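Local coordinates for protein bacteriophage virulence determinant (Salmonella enterica subsp. enterica serovar Typhimurium str. 14028S, PDB 6GGR) that probably acts as a zinc metalloprotease of the PipA family, a phage-encoded virulence factor that cleaves NF-kappaB subunits of the host cell, at residues D30-D35 and M92-D97; D80-T83 and F88-L91; L137-D142 and T161-H166; S144-Y149 and P155-T160. All blocks are in the same frame, centred on the assembly; numbering follows the deposited sequence.

Contacts 1 and 4 lie on opposite sides of the chain's centre, their own centres about 30 Å apart. Contacts 1 and 2 share helix 86-100; their centres lie about 11 Å apart, and contact 2 falls within the span of chain bridged by contact 1. Contacts 3 and 4 follow later in the sequence, with centres about 8 Å apart, and here the hairpin 148-157 runs straight into helix 160-173. A81 of contact 2 packs on I165 of contact 3. Helix 160-173 carries the zinc ligand H166, and a chain of another protein reaches contacts 3 and 4 but not 1 and 2, consistent with a binding surface backed by a helical core.

Contact 1 of 4, residues D30-D35 and M92-D97; sequences DGLATD and MNYAYD
N93 grips the backbone of D35 from above the carbonyl plane rather than along a lone pair: its ND2 donates to D35 O at 2.7 Å, 45° out of that plane, yet the N-H points almost straight at the oxygen (166°). The contact lays the irregular loop that follows helix 24-30 against helix 86-100. Seen from the asparagine, the acceptor lies close to the amide plane. ND2 also donates to K37 O, and these two carbonyls fix which way round the amide sits, with Y82 OH beside OD1. The D35 side chain crosses that of N93 at about a right angle, and its carboxylate turns to R39, its salt-bridge partner through OD2. D97 binds the same arginine, so R39 lies between two acids whose OD2 atoms are 5.3 Å apart and probably eases their repulsion. Y94, the residue after N93, lays its ring along the loop, CG anti to the backbone N (chi1 -170°). A33 sits at the ring's edge, its CB in the plane and 3.4 Å from Y94 CD2. At the far end of the ring, L32 CD1 lies 3.7 Å from Y94 OH.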
loop_
_atom_site.group_PDB
_atom_site.type_symbol
_atom_site.label_atom_id
_atom_site.label_comp_id
_atom_site.label_asym_id
_atom_site.label_seq_id
_atom_site.Cartn_x
_atom_site.Cartn_y
_atom_site.Cartn_z
ATOM N N ASP B 30 -17.272 -18.145 -5.142
ATOM C CA ASP B 30 -18.356 -18.269 -6.108
ATOM C C ASP B 30 -19.353 -19.338 -5.683
ATOM O O ASP B 30 -20.557 -19.196 -5.921
ATOM C CB ASP B 30 -17.802 -18.605 -7.494
ATOM C CG ASP B 30 -17.018 -17.465 -8.110
ATOM O OD1 ASP B 30 -17.227 -16.297 -7.719
ATOM O OD2 ASP B 30 -16.191 -17.743 -9.002
ATOM N N GLY B 31 -18.873 -20.413 -5.054
ATOM C CA GLY B 31 -19.768 -21.432 -4.537
ATOM C C GLY B 31 -20.783 -20.890 -3.556
ATOM O O GLY B 31 -21.795 -21.548 -3.293
ATOM N N LEU B 32 -20.540 -19.703 -3.011
ATOM C CA LEU B 32 -21.425 -19.081 -2.040
ATOM C C LEU B 32 -22.158 -17.865 -2.592
ATOM O O LEU B 32 -23.339 -17.676 -2.290
ATOM C CB LEU B 32 -20.613 -18.680 -0.804
ATOM C CG LEU B 32 -19.612 -19.666 -0.205
ATOM C CD1 LEU B 32 -19.006 -19.072 1.066
ATOM C CD2 LEU B 32 -20.247 -21.018 0.080
ATOM N N ALA B 33 -21.493 -17.038 -3.407
ATOM C CA ALA B 33 -22.134 -15.911 -4.092
ATOM C C ALA B 33 -22.615 -16.392 -5.454
ATOM O O ALA B 33 -21.837 -16.451 -6.411
ATOM C CB ALA B 33 -21.168 -14.739 -4.250
ATOM N N THR B 34 -23.902 -16.728 -5.557
ATOM C CA THR B 34 -24.457 -17.259 -6.793
ATOM C C THR B 34 -25.599 -16.436 -7.376
ATOM O O THR B 34 -26.027 -16.723 -8.500
ATOM C CB THR B 34 -24.949 -18.702 -6.586
ATOM O OG1 THR B 34 -25.720 -18.787 -5.379
ATOM C CG2 THR B 34 -23.767 -19.666 -6.513
ATOM N N ASP B 35 -26.091 -15.422 -6.668
ATOM C CA ASP B 35 -27.233 -14.635 -7.133
ATOM C C ASP B 35 -26.713 -13.453 -7.942
ATOM O O ASP B 35 -26.362 -12.409 -7.387
ATOM C CB ASP B 35 -28.082 -14.178 -5.952
ATOM C CG ASP B 35 -29.350 -13.468 -6.383
ATOM O OD1 ASP B 35 -29.504 -13.197 -7.592
ATOM O OD2 ASP B 35 -30.197 -13.186 -5.510
ATOM N N MET B 92 -21.994 -8.263 -4.537
ATOM C CA MET B 92 -22.813 -7.265 -3.856
ATOM C C MET B 92 -24.070 -7.893 -3.268
ATOM O O MET B 92 -24.412 -7.654 -2.104
ATOM C CB MET B 92 -23.185 -6.146 -4.829
ATOM C CG MET B 92 -24.018 -5.038 -4.204
ATOM S SD MET B 92 -23.089 -4.125 -2.954
ATOM C CE MET B 92 -24.427 -3.405 -2.006
ATOM N N ASN B 93 -24.783 -8.691 -4.067
ATOM C CA ASN B 93 -26.009 -9.323 -3.588
ATOM C C ASN B 93 -25.737 -10.160 -2.347
ATOM O O ASN B 93 -26.404 -10.005 -1.320
ATOM C CB ASN B 93 -26.625 -10.191 -4.687
ATOM C CG ASN B 93 -27.345 -9.380 -5.752
ATOM O OD1 ASN B 93 -27.707 -8.227 -5.535
ATOM N ND2 ASN B 93 -27.575 -9.998 -6.909
ATOM N N TYR B 94 -24.764 -11.069 -2.432
ATOM C CA TYR B 94 -24.405 -11.876 -1.272
ATOM C C TYR B 94 -24.110 -10.989 -0.068
ATOM O O TYR B 94 -24.693 -11.164 1.009
ATOM C CB TYR B 94 -23.200 -12.752 -1.616
ATOM C CG TYR B 94 -22.827 -13.823 -0.603
ATOM C CD1 TYR B 94 -23.314 -13.822 0.700
ATOM C CD2 TYR B 94 -21.965 -14.839 -0.955
ATOM C CE1 TYR B 94 -22.945 -14.808 1.593
ATOM C CE2 TYR B 94 -21.605 -15.800 -0.080
ATOM C CZ TYR B 94 -22.090 -15.793 1.193
ATOM O OH TYR B 94 -21.711 -16.782 2.068
ATOM N N ALA B 95 -23.214 -10.018 -0.238
ATOM C CA ALA B 95 -22.857 -9.145 0.874
ATOM C C ALA B 95 -24.079 -8.436 1.445
ATOM O O ALA B 95 -24.167 -8.219 2.661
ATOM C CB ALA B 95 -21.812 -8.132 0.423
ATOM N N TYR B 96 -25.029 -8.053 0.588
ATOM C CA TYR B 96 -26.237 -7.403 1.089
ATOM C C TYR B 96 -27.007 -8.323 2.028
ATOM O O TYR B 96 -27.469 -7.891 3.090
ATOM C CB TYR B 96 -27.134 -6.961 -0.069
ATOM C CG TYR B 96 -28.346 -6.178 0.397
ATOM C CD1 TYR B 96 -28.275 -4.806 0.600
ATOM C CD2 TYR B 96 -29.556 -6.815 0.648
ATOM C CE1 TYR B 96 -29.377 -4.085 1.031
ATOM C CE2 TYR B 96 -30.666 -6.102 1.081
ATOM C CZ TYR B 96 -30.568 -4.740 1.269
ATOM O OH TYR B 96 -31.671 -4.033 1.700
ATOM N N ASP B 97 -27.146 -9.598 1.655
ATOM C CA ASP B 97 -27.922 -10.528 2.469
ATOM C C ASP B 97 -27.267 -10.765 3.825
ATOM O O ASP B 97 -27.963 -10.941 4.833
ATOM C CB ASP B 97 -28.097 -11.855 1.730
ATOM C CG ASP B 97 -28.919 -11.717 0.459
ATOM O OD1 ASP B 97 -29.815 -10.849 0.414
ATOM O OD2 ASP B 97 -28.673 -12.484 -0.496
#

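Contact 2 of 4, residues D80-T83 and F88-L91; sequences DAYT and FRRL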
loop_
_atom_site.group_PDB
_atom_site.type_symbol
_atom_site.label_atom_id
_atom_site.label_comp_id
_atom_site.label_asym_id
_atom_site.label_seq_id
_atom_site.Cartn_x
_atom_site.Cartn_y
_atom_site.Cartn_z
ATOM N N ASP B 80 -22.504 1.786 -11.900
ATOM C CA ASP B 80 -22.072 1.226 -13.179
ATOM C C ASP B 80 -21.721 -0.249 -13.046
ATOM O O ASP B 80 -22.072 -1.058 -13.913
ATOM C CB ASP B 80 -20.872 2.002 -13.721
ATOM C CG ASP B 80 -21.248 3.372 -14.243
ATOM O OD1 ASP B 80 -22.426 3.572 -14.608
ATOM O OD2 ASP B 80 -20.361 4.249 -14.296
ATOM N N ALA B 81 -21.015 -0.618 -11.975
ATOM C CA ALA B 81 -20.595 -2.005 -11.811
ATOM C C ALA B 81 -21.792 -2.932 -11.653
ATOM O O ALA B 81 -21.799 -4.047 -12.187
ATOM C CB ALA B 81 -19.667 -2.131 -10.605
ATOM N N TYR B 82 -22.814 -2.493 -10.919
ATOM C CA TYR B 82 -23.978 -3.346 -10.706
ATOM C C TYR B 82 -24.815 -3.472 -11.973
ATOM O O TYR B 82 -25.340 -4.550 -12.273
ATOM C CB TYR B 82 -24.823 -2.796 -9.560
ATOM C CG TYR B 82 -25.745 -3.821 -8.940
ATOM C CD1 TYR B 82 -25.294 -4.675 -7.943
ATOM C CD2 TYR B 82 -27.064 -3.935 -9.353
ATOM C CE1 TYR B 82 -26.132 -5.612 -7.375
ATOM C CE2 TYR B 82 -27.910 -4.866 -8.787
ATOM C CZ TYR B 82 -27.439 -5.703 -7.801
ATOM O OH TYR B 82 -28.284 -6.631 -7.242
ATOM N N THR B 83 -24.956 -2.382 -12.730
ATOM C CA THR B 83 -25.748 -2.435 -13.953
ATOM C C THR B 83 -25.050 -3.239 -15.044
ATOM O O THR B 83 -25.721 -3.816 -15.905
ATOM C CB THR B 83 -26.038 -1.020 -14.462
ATOM O OG1 THR B 83 -24.806 -0.329 -14.707
ATOM C CG2 THR B 83 -26.858 -0.240 -13.453
ATOM N N PHE B 88 -20.054 -8.762 -10.377
ATOM C CA PHE B 88 -20.153 -7.826 -9.261
ATOM C C PHE B 88 -21.514 -7.916 -8.581
ATOM O O PHE B 88 -21.611 -7.768 -7.356
ATOM C CB PHE B 88 -19.895 -6.402 -9.743
ATOM C CG PHE B 88 -20.059 -5.369 -8.670
ATOM C CD1 PHE B 88 -18.994 -5.020 -7.857
ATOM C CD2 PHE B 88 -21.277 -4.749 -8.471
ATOM C CE1 PHE B 88 -19.147 -4.072 -6.867
ATOM C CE2 PHE B 88 -21.433 -3.802 -7.480
ATOM C CZ PHE B 88 -20.370 -3.462 -6.680
ATOM N N ARG B 89 -22.578 -8.139 -9.357
ATOM C CA ARG B 89 -23.895 -8.320 -8.758
ATOM C C ARG B 89 -23.898 -9.485 -7.776
ATOM O O ARG B 89 -24.600 -9.436 -6.760
ATOM C CB ARG B 89 -24.955 -8.529 -9.848
ATOM C CG ARG B 89 -25.283 -7.267 -10.652
ATOM C CD ARG B 89 -26.586 -7.400 -11.453
ATOM N NE ARG B 89 -26.484 -8.330 -12.578
ATOM C CZ ARG B 89 -26.007 -8.014 -13.780
ATOM N NH1 ARG B 89 -25.570 -6.783 -14.029
ATOM N NH2 ARG B 89 -25.960 -8.932 -14.737
ATOM N N ARG B 90 -23.114 -10.530 -8.050
ATOM C CA ARG B 90 -23.049 -11.674 -7.144
ATOM C C ARG B 90 -22.401 -11.291 -5.819
ATOM O O ARG B 90 -22.940 -11.576 -4.743
ATOM C CB ARG B 90 -22.278 -12.821 -7.799
ATOM C CG ARG B 90 -22.980 -13.438 -8.998
ATOM C CD ARG B 90 -22.400 -14.800 -9.365
ATOM N NE ARG B 90 -21.065 -14.712 -9.960
ATOM C CZ ARG B 90 -19.920 -14.883 -9.303
ATOM N NH1 ARG B 90 -19.915 -15.153 -8.005
ATOM N NH2 ARG B 90 -18.765 -14.784 -9.949
ATOM N N LEU B 91 -21.233 -10.652 -5.877
ATOM C CA LEU B 91 -20.563 -10.235 -4.651
ATOM C C LEU B 91 -21.437 -9.269 -3.860
ATOM O O LEU B 91 -21.641 -9.444 -2.654
ATOM C CB LEU B 91 -19.210 -9.607 -4.992
ATOM C CG LEU B 91 -18.297 -10.477 -5.864
ATOM C CD1 LEU B 91 -16.975 -9.778 -6.113
ATOM C CD2 LEU B 91 -18.068 -11.843 -5.233
#
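R89 lies across Y82 and reaches its carbonyl, meeting the tyrosine along almost its whole length. The setting is two consecutive helices joined by a tight turn: helix 64-84 stops, the chain turns, and helix 86-100 starts at once, so that the last turn of the first faces the first turn of the second. R89 CB begins at the rim of the tyrosine, 4.0 Å from Y82 CE1. The next atom, R89 CG, stands over the middle of the ring, 3.6 Å from the centroid of Y82 and only 6° off its normal, a CH-pi contact with little offset. R89 CD still touches the ring and, like CG, lies 3.2 Å from Y82 O. A bend at chi3 (-70°) turns the guanidinium back toward this carbonyl, its plane steep to the ring. NE donates to D36 O, beyond the contact. At the tip, NH1 donates to Y82 O at 2.9 Å; the acceptor lies in the guanidinium plane, while the donor is tilted 27° from the carbonyl plane. A positive group beside a carbonyl at a helix C-terminus should be favoured electrostatically. Toward helix 160-173, A81 CB rests over the face of F88, 3.8 Å from the ring centroid, while V168 and L172 of that helix also pack on the phenylalanine. The two aromatic side chains cross at about a right angle, with F88 CE2 at the edge of the Y82 ring, 4.0 Å from Y82 CD1.

Contact 3 of 4, residues L137-D142 and T161-H166; sequences LDDTDD and TRSFIH
On the first turns of the zinc-site helix, 160-173, S163 and F164 face the loop that leaves strand 132-135, meeting D139 and L137 respectively. D139 OD2 approaches S163 OG to 2.9 Å. Both groups also have partners elsewhere: S163 OG bonds back to D159 O and takes a hydrogen bond from a basic side chain on a chain of another protein, and D139 OD1 forms a salt bridge to a basic side chain of that chain. The aspartate and serine thus bring a negative charge and a hydroxyl together where the other protein docks basic groups, consistent with attraction between the charges. Three residues after S163 comes H166, one of the zinc ligands together with H170 and D177. The spacing of the two histidines is that of the helical HExxH motif of metalloproteases, although no zinc is bound to this chain in the model; H166 NE2 makes weak hydrogen bonds to D177 OD2 and to the backbone of the other protein's chain. The apolar half of the contact is slighter. L137 CD2 comes to 4.2 Å from F164 CZ, and V73 of helix 64-84 touches both side chains. The loop holds its own shape through a short 3-10 turn: D141 N donates to D138 O at 2.8 Å, and T140 OG1 folds back to donate to L137 O at 2.7 Å, tilted 27° from the carbonyl plane.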
loop_
_atom_site.group_PDB
_atom_site.type_symbol
_atom_site.label_atom_id
_atom_site.label_comp_id
_atom_site.label_asym_id
_atom_site.label_seq_id
_atom_site.Cartn_x
_atom_site.Cartn_y
_atom_site.Cartn_z
ATOM N N LEU B 137 -8.990 10.258 -4.340
ATOM C CA LEU B 137 -9.016 10.644 -5.744
ATOM C C LEU B 137 -7.653 11.138 -6.220
ATOM O O LEU B 137 -7.567 11.944 -7.149
ATOM C CB LEU B 137 -10.085 11.710 -5.977
ATOM C CG LEU B 137 -11.512 11.247 -5.683
ATOM C CD1 LEU B 137 -12.426 12.435 -5.429
ATOM C CD2 LEU B 137 -12.043 10.396 -6.827
ATOM N N ASP B 138 -6.578 10.655 -5.592
ATOM C CA ASP B 138 -5.234 11.054 -5.993
ATOM C C ASP B 138 -4.808 10.404 -7.303
ATOM O O ASP B 138 -3.851 10.875 -7.929
ATOM C CB ASP B 138 -4.232 10.712 -4.889
ATOM C CG ASP B 138 -4.618 11.306 -3.544
ATOM O OD1 ASP B 138 -5.411 12.271 -3.524
ATOM O OD2 ASP B 138 -4.125 10.811 -2.508
ATOM N N ASP B 139 -5.488 9.337 -7.733
ATOM C CA ASP B 139 -5.207 8.751 -9.039
ATOM C C ASP B 139 -5.371 9.762 -10.164
ATOM O O ASP B 139 -4.808 9.567 -11.246
ATOM C CB ASP B 139 -6.123 7.552 -9.293
ATOM C CG ASP B 139 -5.712 6.323 -8.507
ATOM O OD1 ASP B 139 -4.688 6.385 -7.794
ATOM O OD2 ASP B 139 -6.413 5.295 -8.605
ATOM N N THR B 140 -6.137 10.828 -9.933
ATOM C CA THR B 140 -6.311 11.908 -10.893
ATOM C C THR B 140 -5.504 13.147 -10.520
ATOM O O THR B 140 -5.749 14.226 -11.068
ATOM C CB THR B 140 -7.795 12.269 -11.012
ATOM O OG1 THR B 140 -8.348 12.477 -9.706
ATOM C CG2 THR B 140 -8.568 11.165 -11.717
ATOM N N ASP B 141 -4.548 13.015 -9.602
ATOM C CA ASP B 141 -3.821 14.149 -9.045
ATOM C C ASP B 141 -2.392 14.136 -9.578
ATOM O O ASP B 141 -1.655 13.167 -9.365
ATOM C CB ASP B 141 -3.836 14.097 -7.516
ATOM C CG ASP B 141 -3.460 15.417 -6.887
ATOM O OD1 ASP B 141 -2.745 16.202 -7.543
ATOM O OD2 ASP B 141 -3.881 15.672 -5.738
ATOM N N ASP B 142 -2.010 15.211 -10.274
ATOM C CA ASP B 142 -0.652 15.324 -10.801
ATOM C C ASP B 142 0.397 15.177 -9.703
ATOM O O ASP B 142 1.411 14.493 -9.889
ATOM C CB ASP B 142 -0.483 16.670 -11.508
ATOM C CG ASP B 142 -1.178 16.720 -12.859
ATOM O OD1 ASP B 142 -0.739 16.006 -13.788
ATOM O OD2 ASP B 142 -2.170 17.471 -12.988
ATOM N N THR B 161 -11.326 3.635 -11.208
ATOM C CA THR B 161 -12.254 2.510 -11.277
ATOM C C THR B 161 -11.628 1.252 -10.690
ATOM O O THR B 161 -12.195 0.632 -9.781
ATOM C CB THR B 161 -12.691 2.279 -12.721
ATOM O OG1 THR B 161 -13.232 3.495 -13.252
ATOM C CG2 THR B 161 -13.754 1.181 -12.793
ATOM N N ARG B 162 -10.445 0.868 -11.182
ATOM C CA ARG B 162 -9.791 -0.335 -10.675
ATOM C C ARG B 162 -9.529 -0.231 -9.178
ATOM O O ARG B 162 -9.788 -1.177 -8.427
ATOM C CB ARG B 162 -8.483 -0.593 -11.425
ATOM C CG ARG B 162 -7.792 -1.887 -10.996
ATOM C CD ARG B 162 -6.609 -2.256 -11.893
ATOM N NE ARG B 162 -7.019 -2.745 -13.211
ATOM C CZ ARG B 162 -7.370 -4.002 -13.480
ATOM N NH1 ARG B 162 -7.377 -4.922 -12.527
ATOM N NH2 ARG B 162 -7.721 -4.349 -14.710
ATOM N N SER B 163 -9.011 0.910 -8.722
ATOM C CA SER B 163 -8.684 1.051 -7.305
ATOM C C SER B 163 -9.938 0.964 -6.444
ATOM O O SER B 163 -9.948 0.291 -5.406
ATOM C CB SER B 163 -7.959 2.373 -7.062
ATOM O OG SER B 163 -6.819 2.493 -7.892
ATOM N N PHE B 164 -11.007 1.647 -6.858
ATOM C CA PHE B 164 -12.255 1.609 -6.101
ATOM C C PHE B 164 -12.825 0.198 -6.055
ATOM O O PHE B 164 -13.219 -0.293 -4.991
ATOM C CB PHE B 164 -13.262 2.581 -6.718
ATOM C CG PHE B 164 -13.147 3.989 -6.200
ATOM C CD1 PHE B 164 -11.928 4.647 -6.191
ATOM C CD2 PHE B 164 -14.267 4.660 -5.737
ATOM C CE1 PHE B 164 -11.828 5.939 -5.717
ATOM C CE2 PHE B 164 -14.174 5.952 -5.267
ATOM C CZ PHE B 164 -12.953 6.595 -5.257
ATOM N N ILE B 165 -12.879 -0.473 -7.206
ATOM C CA ILE B 165 -13.448 -1.820 -7.257
ATOM C C ILE B 165 -12.592 -2.790 -6.454
ATOM O O ILE B 165 -13.111 -3.665 -5.750
ATOM C CB ILE B 165 -13.600 -2.275 -8.720
ATOM C CG1 ILE B 165 -14.622 -1.396 -9.455
ATOM C CG2 ILE B 165 -13.994 -3.753 -8.798
ATOM C CD1 ILE B 165 -16.018 -1.405 -8.850
ATOM N N HIS B 166 -11.270 -2.655 -6.547
ATOM C CA HIS B 166 -10.382 -3.528 -5.786
ATOM C C HIS B 166 -10.669 -3.433 -4.293
ATOM O O HIS B 166 -10.795 -4.455 -3.607
ATOM C CB HIS B 166 -8.925 -3.170 -6.080
ATOM C CG HIS B 166 -7.937 -4.093 -5.436
ATOM N ND1 HIS B 166 -7.246 -5.054 -6.141
ATOM C CD2 HIS B 166 -7.534 -4.209 -4.148
ATOM C CE1 HIS B 166 -6.451 -5.715 -5.318
ATOM N NE2 HIS B 166 -6.607 -5.222 -4.102
#

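Contact 4 of 4, residues S144-Y149 and P155-T160; sequences SIPEYY and PQQFDT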
loop_
_atom_site.group_PDB
_atom_site.type_symbol
_atom_site.label_atom_id
_atom_site.label_comp_id
_atom_site.label_asym_id
_atom_site.label_seq_id
_atom_site.Cartn_x
_atom_site.Cartn_y
_atom_site.Cartn_z
ATOM N N SER B 144 0.683 13.502 -7.159
ATOM C CA SER B 144 1.019 12.122 -6.846
ATOM C C SER B 144 1.664 11.458 -8.056
ATOM O O SER B 144 1.362 11.787 -9.206
ATOM C CB SER B 144 -0.221 11.325 -6.431
ATOM O OG SER B 144 -0.795 11.828 -5.238
ATOM N N ILE B 145 2.563 10.517 -7.785
ATOM C CA ILE B 145 3.150 9.713 -8.852
ATOM C C ILE B 145 2.200 8.548 -9.099
ATOM O O ILE B 145 1.684 7.965 -8.135
ATOM C CB ILE B 145 4.556 9.211 -8.493
ATOM C CG1 ILE B 145 5.457 10.378 -8.062
ATOM C CG2 ILE B 145 5.165 8.462 -9.671
ATOM C CD1 ILE B 145 5.675 11.434 -9.124
ATOM N N PRO B 146 1.937 8.171 -10.347
ATOM C CA PRO B 146 1.090 7.001 -10.582
ATOM C C PRO B 146 1.664 5.767 -9.907
ATOM O O PRO B 146 2.877 5.631 -9.736
ATOM C CB PRO B 146 1.091 6.858 -12.110
ATOM C CG PRO B 146 1.452 8.202 -12.619
ATOM C CD PRO B 146 2.374 8.795 -11.607
ATOM N N GLU B 147 0.770 4.874 -9.500
ATOM C CA GLU B 147 1.140 3.542 -9.056
ATOM C C GLU B 147 0.734 2.551 -10.136
ATOM O O GLU B 147 -0.256 2.751 -10.845
ATOM C CB GLU B 147 0.489 3.199 -7.713
ATOM C CG GLU B 147 1.033 4.035 -6.551
ATOM C CD GLU B 147 0.806 3.386 -5.201
ATOM O OE1 GLU B 147 -0.186 3.734 -4.526
ATOM O OE2 GLU B 147 1.620 2.521 -4.817
ATOM N N TYR B 148 1.523 1.511 -10.260
ATOM C CA TYR B 148 1.428 0.570 -11.347
ATOM C C TYR B 148 1.094 -0.873 -10.984
ATOM O O TYR B 148 1.332 -1.292 -9.936
ATOM C CB TYR B 148 2.744 0.624 -12.212
ATOM C CG TYR B 148 2.971 1.957 -12.961
ATOM C CD1 TYR B 148 3.532 3.029 -12.338
ATOM C CD2 TYR B 148 2.597 2.123 -14.270
ATOM C CE1 TYR B 148 3.738 4.187 -12.960
ATOM C CE2 TYR B 148 2.794 3.265 -14.930
ATOM C CZ TYR B 148 3.389 4.322 -14.287
ATOM O OH TYR B 148 3.554 5.481 -14.921
ATOM N N TYR B 149 0.469 -1.558 -11.913
ATOM C CA TYR B 149 0.273 -2.990 -11.757
ATOM C C TYR B 149 0.809 -3.702 -12.992
ATOM O O TYR B 149 1.001 -3.099 -14.052
ATOM C CB TYR B 149 -1.209 -3.345 -11.518
ATOM C CG TYR B 149 -2.154 -3.119 -12.686
ATOM C CD1 TYR B 149 -2.267 -4.052 -13.708
ATOM C CD2 TYR B 149 -2.963 -1.991 -12.742
ATOM C CE1 TYR B 149 -3.144 -3.857 -14.767
ATOM C CE2 TYR B 149 -3.842 -1.788 -13.798
ATOM C CZ TYR B 149 -3.929 -2.724 -14.802
ATOM O OH TYR B 149 -4.803 -2.513 -15.844
ATOM N N PRO B 155 3.709 -2.447 -17.612
ATOM C CA PRO B 155 3.115 -1.826 -16.423
ATOM C C PRO B 155 1.980 -0.887 -16.795
ATOM O O PRO B 155 2.101 -0.067 -17.708
ATOM C CB PRO B 155 4.291 -1.075 -15.790
ATOM C CG PRO B 155 5.248 -0.840 -16.918
ATOM C CD PRO B 155 5.106 -2.029 -17.823
ATOM N N GLN B 156 0.871 -1.017 -16.073
ATOM C CA GLN B 156 -0.309 -0.189 -16.266
ATOM C C GLN B 156 -0.522 0.675 -15.034
ATOM O O GLN B 156 -0.310 0.222 -13.905
ATOM C CB GLN B 156 -1.555 -1.051 -16.508
ATOM C CG GLN B 156 -1.416 -2.047 -17.638
ATOM C CD GLN B 156 -1.190 -1.378 -18.973
ATOM O OE1 GLN B 156 -1.973 -0.524 -19.389
ATOM N NE2 GLN B 156 -0.111 -1.751 -19.650
ATOM N N GLN B 157 -0.942 1.916 -15.253
ATOM C CA GLN B 157 -1.291 2.789 -14.142
ATOM C C GLN B 157 -2.600 2.336 -13.516
ATOM O O GLN B 157 -3.550 1.981 -14.219
ATOM C CB GLN B 157 -1.442 4.236 -14.607
ATOM C CG GLN B 157 -0.199 4.862 -15.190
ATOM C CD GLN B 157 -0.297 6.374 -15.254
ATOM O OE1 GLN B 157 -1.235 6.969 -14.722
ATOM N NE2 GLN B 157 0.674 7.005 -15.901
ATOM N N PHE B 158 -2.651 2.352 -12.187
ATOM C CA PHE B 158 -3.933 2.235 -11.508
ATOM C C PHE B 158 -4.795 3.444 -11.844
ATOM O O PHE B 158 -4.313 4.579 -11.868
ATOM C CB PHE B 158 -3.740 2.151 -9.995
ATOM C CG PHE B 158 -3.411 0.775 -9.489
ATOM C CD1 PHE B 158 -4.379 -0.207 -9.443
ATOM C CD2 PHE B 158 -2.144 0.482 -9.015
ATOM C CE1 PHE B 158 -4.088 -1.467 -8.962
ATOM C CE2 PHE B 158 -1.847 -0.777 -8.529
ATOM C CZ PHE B 158 -2.825 -1.754 -8.504
ATOM N N ASP B 159 -6.073 3.200 -12.110
ATOM C CA ASP B 159 -7.046 4.267 -12.284
ATOM C C ASP B 159 -8.115 4.149 -11.204
ATOM O O ASP B 159 -8.189 3.160 -10.470
ATOM C CB ASP B 159 -7.673 4.229 -13.685
ATOM C CG ASP B 159 -8.661 3.089 -13.865
ATOM O OD1 ASP B 159 -8.420 1.978 -13.345
ATOM O OD2 ASP B 159 -9.692 3.314 -14.533
ATOM N N THR B 160 -8.949 5.186 -11.112
ATOM C CA THR B 160 -9.935 5.258 -10.036
ATOM C C THR B 160 -10.833 4.028 -10.035
ATOM O O THR B 160 -11.083 3.427 -8.984
ATOM C CB THR B 160 -10.766 6.535 -10.184
ATOM O OG1 THR B 160 -9.897 7.670 -10.184
ATOM C CG2 THR B 160 -11.768 6.674 -9.043
HETATM O O HOH W 1 -2.127 5.769 -10.295
#
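A chi1 of 68° sets the Y149 ring between its own backbone N and carbonyl carbon, and -83° in F158 swings that ring back to meet it. The result is a tilted edge-to-face pair, the edge of Y149 toward the face of F158, with centroids 5.3 Å apart and planes at 59°. Q156 CB covers one face of the tyrosine, 3.6 Å from the centroid of the Y149 ring, in a CH-pi contact. Y149 and Q156 are the hydrogen-bonded pair of an antiparallel beta hairpin, F158 lying just beyond its second strand: Y149 N bonds Q156 O at 2.8 Å and Q156 N returns to Y149 O at 2.9 Å; F158 N adds a nearly straight bond to E147 O. A water then spans E147 N and F158 O. On the other face, Q157 runs alongside Y148 and lays its amide against P146, Q157 CD being 3.5 Å from P146 CB. Y149 also forms a cation-pi pair with R162 and bonds P203 O through its hydroxyl. E147 OE1 salt-bridges a basic side chain of another protein chain and F158 packs on one, consistent with an acidic, aromatic surface near the zinc ligand H166 that receives basic groups.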